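PDB 4Q7Q: lipolytic protein G-D-S-L family from Chitinophaga pinensis, which is of unknown function but, as a GDSL-like member of the SGNH hydrolase clan, probably hydrolyses ester bonds in the manner of a lipase or acylhydrolase. Local coordinates for residues 123-128 with 252-257; 162-167 with 173-178. One frame throughout, in Å; residues are numbered along the deposited sequence.

Overall arrangement
The two contacts place helices on opposite faces of one parallel sheet, in which strands 123-127 and 175-176 are neighbours, joined by backbone hydrogen bonds L126 O to V176 N and T128 N to V176 O. Interaction 1 seats helix 241-257 on strand 123-127; interaction 2 seats helix 157-171 on the edge strand 175-176. Interaction 1 is small and buried, a meeting of methyl groups with the rim of an aromatic ring. Interaction 2 covers about twice the area, lies at the partly exposed margin of the sheet, and adds a carboxylate to its valines and leucine. Their centres are about 10 Å apart, and interaction 2 is nested in the chain between the segments of interaction 1.

Interaction 1: 123-128 with 252-257; sequences KIVLIT and ADVFRQ
The strand 123-127 and the last turns of helix 241-257 come nearest at V125 and V254, whose CA atoms are 7.9 Å apart, a spacing bridged by side chains with no hydrogen bond between the two segments. V125 does all the touching from the strand. It points at the helix and meets V254 tip to tip, with V125 CG2 3.7 Å from V254 CG1. The other methyl of the strand valine joins in more loosely: V125 CG1 is 4.0 Å from the same V254 CG1, which thus faces both branches of the fork. On the helix, V254 CG1 lies anti to the backbone N (chi1 168°), and this is the branch that reaches the strand.

F255 comes in from beside this pair. Its CB does not point at the strand, but the ring extends far enough for CE1 to lie 3.7 Å from V125 CG2. The methyl sits at the ring's edge and near its plane, so this is an apolar contact with the rim and not CH-pi packing on a face. V125 CG2 therefore serves two partners at once, the valine methyl and the phenylalanine rim, while CD1 of the ring stands a little farther off, 4.1 Å from V125 CG2. The F255 ring also packs edge-to-face with W8 and touches V73 of the adjoining strand 73-77, as well as L37 of helix 33-40. V254 in turn rests on P174, and V125 also touches L258, just past the end of the helix.

The contact as a whole is a C-terminal helix laid against strand 123-127, an inner strand of the parallel sheet, next to its edge strand 175-176, as expected of the three-layer alpha/beta/alpha fold of SGNH hydrolases.

Interaction 2: 162-167 with 173-178; sequences NAVLTI and IPVVDL
Helix 157-171 and the segment 173-178 draw closest at L165 and V175, with CA atoms 6.4 Å apart, and a short connection turns the chain from the helix into the edge strand 175-176. Since strand 123-127 lies parallel beside that strand, this is the return half of a beta-alpha-beta crossover in the alpha/beta fold of the SGNH clan.

V175 points at the helix and supplies the floor of the contact. Its CG1 lies 3.7 Å from L165 CD2, the two side chains crossing at about a right angle, and 4.0 Å from V164 CG1, so one methyl rests against two successive helix residues. With V175 CG1 anti to the backbone N (chi1 178°), that methyl is the one turned to both helix side chains; the other, V175 CG2, lies 3.9 Å from the backbone atom V164 O.

Both methyls of L165 approach D177 OD2, CD1 at 3.5 Å and CD2, the one that also meets the valine, at 3.8 Å. This is van der Waals contact, and the polar partners of D177 lie elsewhere: OD2 is hydrogen-bonded to H180 ND1, and OD1 to T128 OG1. The leucine thus lies across the carboxylate, its methyls against the oxygen that H180 also holds. Cutting L165 back to an alanine is likely to open a gap between helix and strand, with V175 CG1 losing its nearer helix partner and the D177 carboxylate its apolar cover from the helix.

V164 also meets L126, which brings the helix over strand 123-127 as well. Within the helix, N162 O is gripped twice, from opposite faces of its carbonyl plane: T166 N reaches it at 2.8 Å, and T166 OG1, also 2.8 Å from N162 O, comes from 37° out of that plane.

Interaction 1: 123-128 with 252-257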
# COMPACT_ATOMS: atom_id res chain seq x y z
N LYS A 123 2.34 -2.10 -20.58
CA LYS A 123 3.42 -2.04 -19.60
C LYS A 123 2.89 -2.40 -18.22
O LYS A 123 1.73 -2.12 -17.89
CB LYS A 123 4.04 -0.64 -19.56
CG LYS A 123 4.68 -0.20 -20.86
CD LYS A 123 5.56 -1.29 -21.45
N ILE A 124 3.74 -3.04 -17.43
CA ILE A 124 3.38 -3.42 -16.06
C ILE A 124 4.42 -2.88 -15.08
O ILE A 124 5.62 -2.95 -15.33
CB ILE A 124 3.26 -4.95 -15.89
CG1 ILE A 124 2.28 -5.54 -16.91
CG2 ILE A 124 2.81 -5.30 -14.48
CD1 ILE A 124 2.13 -7.04 -16.83
N VAL A 125 3.94 -2.31 -13.98
CA VAL A 125 4.82 -1.88 -12.90
C VAL A 125 4.29 -2.45 -11.59
O VAL A 125 3.09 -2.38 -11.32
CB VAL A 125 4.86 -0.34 -12.81
CG1 VAL A 125 5.64 0.12 -11.59
CG2 VAL A 125 5.46 0.25 -14.08
N LEU A 126 5.17 -3.03 -10.78
CA LEU A 126 4.79 -3.50 -9.45
C LEU A 126 5.30 -2.51 -8.41
O LEU A 126 6.35 -1.89 -8.59
CB LEU A 126 5.36 -4.89 -9.18
CG LEU A 126 5.14 -5.95 -10.26
CD1 LEU A 126 5.75 -7.27 -9.82
CD2 LEU A 126 3.66 -6.11 -10.60
N ILE A 127 4.56 -2.38 -7.32
CA ILE A 127 4.94 -1.48 -6.23
C ILE A 127 4.99 -2.26 -4.93
O ILE A 127 4.00 -2.89 -4.55
CB ILE A 127 3.93 -0.33 -6.09
CG1 ILE A 127 3.73 0.37 -7.44
CG2 ILE A 127 4.35 0.64 -5.00
CD1 ILE A 127 2.81 1.56 -7.37
N THR A 128 6.13 -2.26 -4.24
CA THR A 128 6.22 -2.98 -2.97
C THR A 128 5.40 -2.29 -1.88
O THR A 128 5.19 -1.08 -1.93
CB THR A 128 7.66 -3.09 -2.44
OG1 THR A 128 8.14 -1.79 -2.08
CG2 THR A 128 8.58 -3.71 -3.49
N ALA A 252 6.54 8.01 -10.93
CA ALA A 252 6.79 8.79 -12.14
C ALA A 252 8.15 8.48 -12.76
O ALA A 252 8.26 8.41 -13.98
CB ALA A 252 6.63 10.29 -11.86
N ASP A 253 9.16 8.27 -11.93
CA ASP A 253 10.50 7.92 -12.43
C ASP A 253 10.46 6.62 -13.24
O ASP A 253 11.07 6.52 -14.30
CB ASP A 253 11.50 7.78 -11.28
CG ASP A 253 11.81 9.10 -10.61
OD1 ASP A 253 11.56 10.16 -11.22
OD2 ASP A 253 12.32 9.09 -9.47
N VAL A 254 9.74 5.63 -12.74
CA VAL A 254 9.63 4.35 -13.43
C VAL A 254 8.84 4.49 -14.74
O VAL A 254 9.23 3.95 -15.77
CB VAL A 254 8.99 3.29 -12.53
CG1 VAL A 254 8.62 2.06 -13.34
CG2 VAL A 254 9.95 2.93 -11.40
N PHE A 255 7.74 5.23 -14.70
CA PHE A 255 6.98 5.48 -15.91
C PHE A 255 7.85 6.16 -16.96
O PHE A 255 7.78 5.80 -18.14
CB PHE A 255 5.74 6.33 -15.61
CG PHE A 255 4.59 5.55 -15.01
CD1 PHE A 255 4.67 4.17 -14.84
CD2 PHE A 255 3.43 6.19 -14.64
CE1 PHE A 255 3.60 3.45 -14.30
CE2 PHE A 255 2.36 5.49 -14.10
CZ PHE A 255 2.45 4.11 -13.93
N ARG A 256 8.67 7.12 -16.54
CA ARG A 256 9.60 7.77 -17.46
C ARG A 256 10.57 6.77 -18.08
O ARG A 256 10.80 6.79 -19.29
CB ARG A 256 10.40 8.87 -16.76
CG ARG A 256 9.60 10.09 -16.36
CD ARG A 256 10.53 11.20 -15.91
NE ARG A 256 9.82 12.45 -15.68
CZ ARG A 256 9.45 12.89 -14.48
NH1 ARG A 256 9.71 12.17 -13.39
NH2 ARG A 256 8.81 14.05 -14.37
N GLN A 257 11.13 5.89 -17.26
CA GLN A 257 12.10 4.91 -17.74
C GLN A 257 11.46 3.95 -18.74
O GLN A 257 12.13 3.45 -19.65
CB GLN A 257 12.72 4.13 -16.58
CG GLN A 257 13.59 4.98 -15.66
CD GLN A 257 13.81 4.34 -14.30
OE1 GLN A 257 13.34 3.23 -14.04
NE2 GLN A 257 14.51 5.05 -13.42

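Interaction 2: 162-167 with 173-178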
# COMPACT_ATOMS: atom_id res chain seq x y z
N ASN A 162 9.98 -8.32 -0.69
CA ASN A 162 10.99 -9.11 -1.38
C ASN A 162 10.38 -10.03 -2.44
O ASN A 162 10.96 -10.22 -3.51
CB ASN A 162 11.86 -9.89 -0.39
CG ASN A 162 12.79 -8.99 0.42
OD1 ASN A 162 13.02 -7.83 0.06
ND2 ASN A 162 13.33 -9.51 1.51
N ALA A 163 9.20 -10.57 -2.14
CA ALA A 163 8.48 -11.37 -3.14
C ALA A 163 8.16 -10.54 -4.39
O ALA A 163 8.37 -10.99 -5.52
CB ALA A 163 7.22 -11.95 -2.54
N VAL A 164 7.66 -9.32 -4.18
CA VAL A 164 7.35 -8.44 -5.30
C VAL A 164 8.62 -8.13 -6.10
O VAL A 164 8.62 -8.19 -7.33
CB VAL A 164 6.69 -7.13 -4.81
CG1 VAL A 164 6.55 -6.14 -5.96
CG2 VAL A 164 5.33 -7.43 -4.16
N LEU A 165 9.71 -7.84 -5.40
CA LEU A 165 10.99 -7.59 -6.06
C LEU A 165 11.44 -8.81 -6.87
O LEU A 165 11.93 -8.68 -7.99
CB LEU A 165 12.06 -7.20 -5.05
CG LEU A 165 11.92 -5.81 -4.42
CD1 LEU A 165 12.78 -5.72 -3.18
CD2 LEU A 165 12.31 -4.72 -5.42
N THR A 166 11.28 -9.99 -6.29
CA THR A 166 11.66 -11.23 -6.96
C THR A 166 10.85 -11.46 -8.24
O THR A 166 11.41 -11.84 -9.26
CB THR A 166 11.53 -12.44 -6.02
OG1 THR A 166 12.40 -12.25 -4.89
CG2 THR A 166 11.92 -13.73 -6.72
N ILE A 167 9.54 -11.23 -8.18
CA ILE A 167 8.69 -11.37 -9.36
C ILE A 167 9.08 -10.37 -10.44
O ILE A 167 9.13 -10.71 -11.62
CB ILE A 167 7.19 -11.17 -9.01
CG1 ILE A 167 6.72 -12.28 -8.06
CG2 ILE A 167 6.33 -11.17 -10.26
CD1 ILE A 167 5.39 -11.99 -7.42
N ILE A 173 10.11 -6.92 -15.02
CA ILE A 173 9.11 -5.89 -14.82
C ILE A 173 9.63 -4.92 -13.77
O ILE A 173 10.09 -5.34 -12.71
CB ILE A 173 7.79 -6.51 -14.30
CG1 ILE A 173 7.09 -7.27 -15.43
CG2 ILE A 173 6.87 -5.45 -13.72
CD1 ILE A 173 6.82 -6.43 -16.65
N PRO A 174 9.58 -3.61 -14.06
CA PRO A 174 10.08 -2.64 -13.08
C PRO A 174 9.29 -2.67 -11.77
O PRO A 174 8.07 -2.90 -11.78
CB PRO A 174 9.87 -1.29 -13.77
CG PRO A 174 9.68 -1.61 -15.22
CD PRO A 174 9.05 -2.96 -15.27
N VAL A 175 9.98 -2.43 -10.67
CA VAL A 175 9.37 -2.40 -9.35
C VAL A 175 9.70 -1.08 -8.65
O VAL A 175 10.86 -0.67 -8.57
CB VAL A 175 9.87 -3.57 -8.48
CG1 VAL A 175 9.26 -3.48 -7.09
CG2 VAL A 175 9.54 -4.90 -9.13
N VAL A 176 8.66 -0.40 -8.17
CA VAL A 176 8.85 0.74 -7.29
C VAL A 176 9.01 0.19 -5.88
O VAL A 176 8.06 -0.35 -5.32
CB VAL A 176 7.65 1.69 -7.33
CG1 VAL A 176 7.83 2.83 -6.33
CG2 VAL A 176 7.46 2.23 -8.74
N ASP A 177 10.21 0.31 -5.32
CA ASP A 177 10.48 -0.27 -4.00
C ASP A 177 10.21 0.76 -2.91
O ASP A 177 11.12 1.46 -2.47
CB ASP A 177 11.91 -0.78 -3.91
CG ASP A 177 12.14 -1.69 -2.70
OD1 ASP A 177 11.25 -1.77 -1.83
OD2 ASP A 177 13.21 -2.33 -2.63
N LEU A 178 8.96 0.85 -2.47
CA LEU A 178 8.63 1.73 -1.36
C LEU A 178 9.18 1.21 -0.03
O LEU A 178 9.56 2.00 0.84
CB LEU A 178 7.13 1.95 -1.23
CG LEU A 178 6.42 2.51 -2.47
CD1 LEU A 178 4.95 2.63 -2.18
CD2 LEU A 178 7.03 3.85 -2.87